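Local coordinates for protein MEM-A1 (Soil metagenome, PDB 6E0S) that probably hydrolyses beta-lactam antibiotics, as a zinc-dependent metallo-beta-lactamase of subclass B3, at residues Ala71-Ile74 and Arg75-Gly78; Ala263-Gln266 and Tyr267-Ala271. All blocks are in the same frame, centred on the assembly; numbering follows the deposited sequence.

Contact 1: residues Ala71-Ile74 and Arg75-Gly78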
loop_
_atom_site.group_PDB
_atom_site.type_symbol
_atom_site.label_atom_id
_atom_site.label_comp_id
_atom_site.label_asym_id
_atom_site.label_seq_id
_atom_site.Cartn_x
_atom_site.Cartn_y
_atom_site.Cartn_z
ATOM N N ALA A 71 -13.780 7.234 -3.421
ATOM C CA ALA A 71 -14.492 7.576 -4.647
ATOM C C ALA A 71 -14.830 9.060 -4.680
ATOM O O ALA A 71 -14.605 9.752 -5.688
ATOM C CB ALA A 71 -15.763 6.728 -4.757
ATOM N N GLN A 72 -15.381 9.567 -3.579
ATOM C CA GLN A 72 -15.716 10.978 -3.535
ATOM C C GLN A 72 -14.472 11.843 -3.706
ATOM O O GLN A 72 -14.525 12.866 -4.392
ATOM C CB GLN A 72 -16.469 11.279 -2.242
ATOM C CG GLN A 72 -17.891 10.743 -2.308
ATOM C CD GLN A 72 -18.384 10.150 -1.005
ATOM O OE1 GLN A 72 -17.792 10.366 0.050
ATOM N NE2 GLN A 72 -19.483 9.400 -1.075
ATOM N N HIS A 73 -13.341 11.429 -3.136
ATOM C CA HIS A 73 -12.101 12.178 -3.293
ATOM C C HIS A 73 -11.656 12.216 -4.753
ATOM O O HIS A 73 -11.229 13.265 -5.260
ATOM C CB HIS A 73 -11.008 11.541 -2.420
ATOM C CG HIS A 73 -11.222 11.764 -0.957
ATOM N ND1 HIS A 73 -10.635 10.979 0.011
ATOM C CD2 HIS A 73 -11.991 12.661 -0.296
ATOM C CE1 HIS A 73 -11.008 11.398 1.204
ATOM N NE2 HIS A 73 -11.846 12.404 1.051
ATOM N N ILE A 74 -11.718 11.068 -5.433
ATOM C CA ILE A 74 -11.398 11.006 -6.858
ATOM C C ILE A 74 -12.281 11.976 -7.650
ATOM O O ILE A 74 -11.780 12.793 -8.432
ATOM C CB ILE A 74 -11.519 9.551 -7.359
ATOM C CG1 ILE A 74 -10.406 8.702 -6.733
ATOM C CG2 ILE A 74 -11.417 9.470 -8.909
ATOM C CD1 ILE A 74 -10.647 7.134 -6.865
ATOM N N ARG A 75 -13.606 11.934 -7.424
ATOM C CA ARG A 75 -14.522 12.810 -8.160
ATOM C C ARG A 75 -14.285 14.272 -7.809
ATOM O O ARG A 75 -14.336 15.158 -8.679
ATOM C CB ARG A 75 -15.981 12.451 -7.848
ATOM C CG ARG A 75 -16.422 11.040 -8.175
ATOM C CD ARG A 75 -17.938 10.881 -7.999
ATOM N NE ARG A 75 -18.314 9.477 -8.002
ATOM C CZ ARG A 75 -18.628 8.771 -6.920
ATOM N NH1 ARG A 75 -18.663 9.357 -5.719
ATOM N NH2 ARG A 75 -18.953 7.477 -7.045
ATOM N N GLN A 76 -14.029 14.539 -6.532
ATOM C CA GLN A 76 -13.845 15.913 -6.085
ATOM C C GLN A 76 -12.690 16.564 -6.831
ATOM O O GLN A 76 -12.750 17.755 -7.169
ATOM C CB GLN A 76 -13.601 15.904 -4.578
ATOM C CG GLN A 76 -13.287 17.206 -3.940
ATOM C CD GLN A 76 -13.062 17.032 -2.436
ATOM O OE1 GLN A 76 -13.272 15.940 -1.878
ATOM N NE2 GLN A 76 -12.655 18.100 -1.784
ATOM N N LEU A 77 -11.634 15.793 -7.101
ATOM C CA LEU A 77 -10.480 16.317 -7.827
ATOM C C LEU A 77 -10.747 16.516 -9.314
ATOM O O LEU A 77 -9.878 17.061 -10.010
ATOM C CB LEU A 77 -9.276 15.382 -7.654
ATOM C CG LEU A 77 -8.643 15.280 -6.261
ATOM C CD1 LEU A 77 -7.651 14.099 -6.233
ATOM C CD2 LEU A 77 -7.924 16.569 -5.866
ATOM N N GLY A 78 -11.889 16.073 -9.813
ATOM C CA GLY A 78 -12.275 16.257 -11.197
ATOM C C GLY A 78 -12.145 15.024 -12.078
ATOM O O GLY A 78 -12.280 15.140 -13.305
#
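A71 and R75 meet one turn apart near the end of helix 66-76, where the backbone N of R75 donates to the carbonyl O of A71 at 3.0 Å, almost straight at 168°. The next link is tighter, Q76 N to Q72 O at 2.8 Å. The last is slacker, for L77 N reaches H73 O at 3.2 Å and has I74 O as a weak second acceptor. The helix then closes in a Schellman motif: G78 takes a positive phi, and its N turns back to the carbonyl O of R75 at 2.8 Å. This ending belongs to the helix of a beta-alpha-beta unit, between strands 56-59 and 84-88 of the metallo-beta-lactamase fold. With CG beside the backbone N (chi1 -59°), R75 heads back toward the preceding turn, and its chain stays extended from CG to NE. One face of the guanidinium lies over the carbonyl carbon of A71, and NH2 comes to 4.0 Å from A71 CB, while NH1 is within 3.8 Å of Q72 CG at the guanidinium edge. L106 of helix 100-107 touches both A71 and R75. H73 and Q76 lie side by side and point the same way, ring and amide planes 56° apart, with Q76 OE1 3.9 Å from H73 CD2 near the plane of the ring. Their hydrogen bonds go to other parts of the chain: H73 ND1 to the carbonyl O of V40, and Q76 NE2 to the carboxylate of E29. L77 covers the H73 carbonyl, its CG 3.4 Å from that O, and also touches V40.

Contact 2: residues Ala263-Gln266 and Tyr267-Ala271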
loop_
_atom_site.group_PDB
_atom_site.type_symbol
_atom_site.label_atom_id
_atom_site.label_comp_id
_atom_site.label_asym_id
_atom_site.label_seq_id
_atom_site.Cartn_x
_atom_site.Cartn_y
_atom_site.Cartn_z
ATOM N N ALA A 263 13.469 9.108 3.394
ATOM C CA ALA A 263 12.195 8.664 3.976
ATOM C C ALA A 263 12.046 7.134 3.974
ATOM O O ALA A 263 11.585 6.551 4.963
ATOM C CB ALA A 263 11.012 9.318 3.245
ATOM N N CYS A 264 12.375 6.465 2.860
ATOM C CA CYS A 264 12.228 5.006 2.827
ATOM C C CYS A 264 13.215 4.321 3.776
ATOM O O CYS A 264 12.874 3.325 4.430
ATOM C CB CYS A 264 12.416 4.469 1.402
ATOM S SG CYS A 264 11.095 4.870 0.262
ATOM N N ARG A 265 14.442 4.832 3.868
ATOM C CA ARG A 265 15.393 4.220 4.785
ATOM C C ARG A 265 14.948 4.406 6.231
ATOM O O ARG A 265 15.054 3.479 7.045
ATOM C CB ARG A 265 16.793 4.801 4.541
ATOM C CG ARG A 265 17.861 4.311 5.501
ATOM C CD ARG A 265 19.285 4.716 5.028
ATOM N NE ARG A 265 19.337 5.043 3.593
ATOM C CZ ARG A 265 19.570 4.166 2.611
ATOM N NH1 ARG A 265 19.783 2.879 2.881
ATOM N NH2 ARG A 265 19.592 4.581 1.346
ATOM N N GLN A 266 14.400 5.579 6.568
ATOM C CA GLN A 266 13.911 5.777 7.936
ATOM C C GLN A 266 12.729 4.864 8.248
ATOM O O GLN A 266 12.615 4.332 9.365
ATOM C CB GLN A 266 13.533 7.248 8.154
ATOM C CG GLN A 266 14.767 8.150 8.224
ATOM C CD GLN A 266 14.458 9.613 8.004
ATOM O OE1 GLN A 266 13.327 9.986 7.707
ATOM N NE2 GLN A 266 15.482 10.446 8.104
ATOM N N TYR A 267 11.818 4.730 7.293
ATOM C CA TYR A 267 10.666 3.841 7.445
ATOM C C TYR A 267 11.121 2.397 7.629
ATOM O O TYR A 267 10.572 1.648 8.454
ATOM C CB TYR A 267 9.798 3.985 6.191
ATOM C CG TYR A 267 8.578 3.122 6.086
ATOM C CD1 TYR A 267 8.587 1.966 5.296
ATOM C CD2 TYR A 267 7.400 3.475 6.739
ATOM C CE1 TYR A 267 7.458 1.185 5.145
ATOM C CE2 TYR A 267 6.262 2.689 6.611
ATOM C CZ TYR A 267 6.299 1.541 5.826
ATOM O OH TYR A 267 5.163 0.765 5.675
ATOM N N ALA A 268 12.117 1.984 6.853
ATOM C CA ALA A 268 12.616 0.622 6.973
ATOM C C ALA A 268 13.328 0.419 8.299
ATOM O O ALA A 268 13.139 -0.615 8.946
ATOM C CB ALA A 268 13.532 0.274 5.797
ATOM N N GLU A 269 14.103 1.416 8.751
ATOM C CA GLU A 269 14.782 1.270 10.036
ATOM C C GLU A 269 13.772 1.159 11.168
ATOM O O GLU A 269 13.969 0.387 12.113
ATOM C CB GLU A 269 15.720 2.446 10.285
ATOM C CG GLU A 269 17.011 2.325 9.531
ATOM C CD GLU A 269 17.983 3.434 9.860
ATOM O OE1 GLU A 269 18.121 3.765 11.067
ATOM O OE2 GLU A 269 18.591 3.975 8.902
ATOM N N ARG A 270 12.676 1.919 11.087
ATOM C CA ARG A 270 11.674 1.830 12.141
ATOM C C ARG A 270 11.049 0.441 12.165
ATOM O O ARG A 270 10.815 -0.129 13.235
ATOM C CB ARG A 270 10.623 2.916 11.939
ATOM C CG ARG A 270 11.170 4.301 12.242
ATOM C CD ARG A 270 10.061 5.352 12.268
ATOM N NE ARG A 270 9.402 5.511 10.967
ATOM C CZ ARG A 270 9.695 6.444 10.059
ATOM N NH1 ARG A 270 10.677 7.315 10.283
ATOM N NH2 ARG A 270 8.999 6.491 8.922
ATOM N N ALA A 271 10.792 -0.123 10.989
ATOM C CA ALA A 271 10.273 -1.481 10.910
ATOM C C ALA A 271 11.272 -2.483 11.472
ATOM O O ALA A 271 10.885 -3.455 12.125
ATOM C CB ALA A 271 9.937 -1.816 9.458
HETATM O O HOH W 1 9.726 7.866 6.685
HETATM O O HOH W 2 10.711 9.468 8.789
#
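Two water molecules join R270 to the preceding turn of helix 263-285. The first accepts from R270 NH2 at 2.7 Å and donates to the carbonyl O of A263 at 2.9 Å. The second accepts from R270 NH1 at 2.6 Å and donates to Q266 OE1. Both lie at the edge of the guanidinium, in its plane, while Q266 O sits over one face, offset toward the rim. A bend at chi3 (-64°) folds the arginine back over its own helix, bringing NH1 to 3.6 Å from Q266 CB. R270 NH2 also bonds to the carbonyl O of A240. Beneath these bridges runs the regular helical ladder, from Y267 N to A263 O through to R270 N to Q266 O, so A263 O accepts from both an amide and a water. On the exposed side, E269 OE2 approaches the aliphatic part of R265, 3.5 Å from CG, whereas R265 NE is 5.5 Å away from that oxygen: the opposite charges are neighbours but not paired. The buried side packs inward. Y267, its CG anti to the backbone N (chi1 177°), packs against L233 and S235 of strand 232-235, and its OH bonds to the carbonyl O of D193, with the side chain about 9 Å from a bound zinc ion. A268 meets I222 and A226 of helix 214-226, and C264 closes a disulfide with C230. The disulfide thus ties the helix start to the segment before strand 232-235, while neutral acceptor dipoles and a long, weak ion pair from NH1 to D242 would probably help stabilise the charge of R270.

Contacts 1 and 2 each cover about two turns at one end of a helix, yet they lie on opposite sides of the chain's centre, about 31 Å apart between centres, and share no secondary-structure element. Each has a buried face and an exposed one. Residues 71-78 finish a short helix joining two parallel strands of the seven-stranded sheet; residues 263-271 begin the long C-terminal helix, which packs on helix 214-226 and the five-stranded sheet. Their arginines differ accordingly: that of contact 1 stretches along the helix surface, touching chiefly carbon and backbone atoms, whereas the one in contact 2 folds back and is held by two waters and a carbonyl outside the helix. Covalent cross-linking occurs in contact 2 alone.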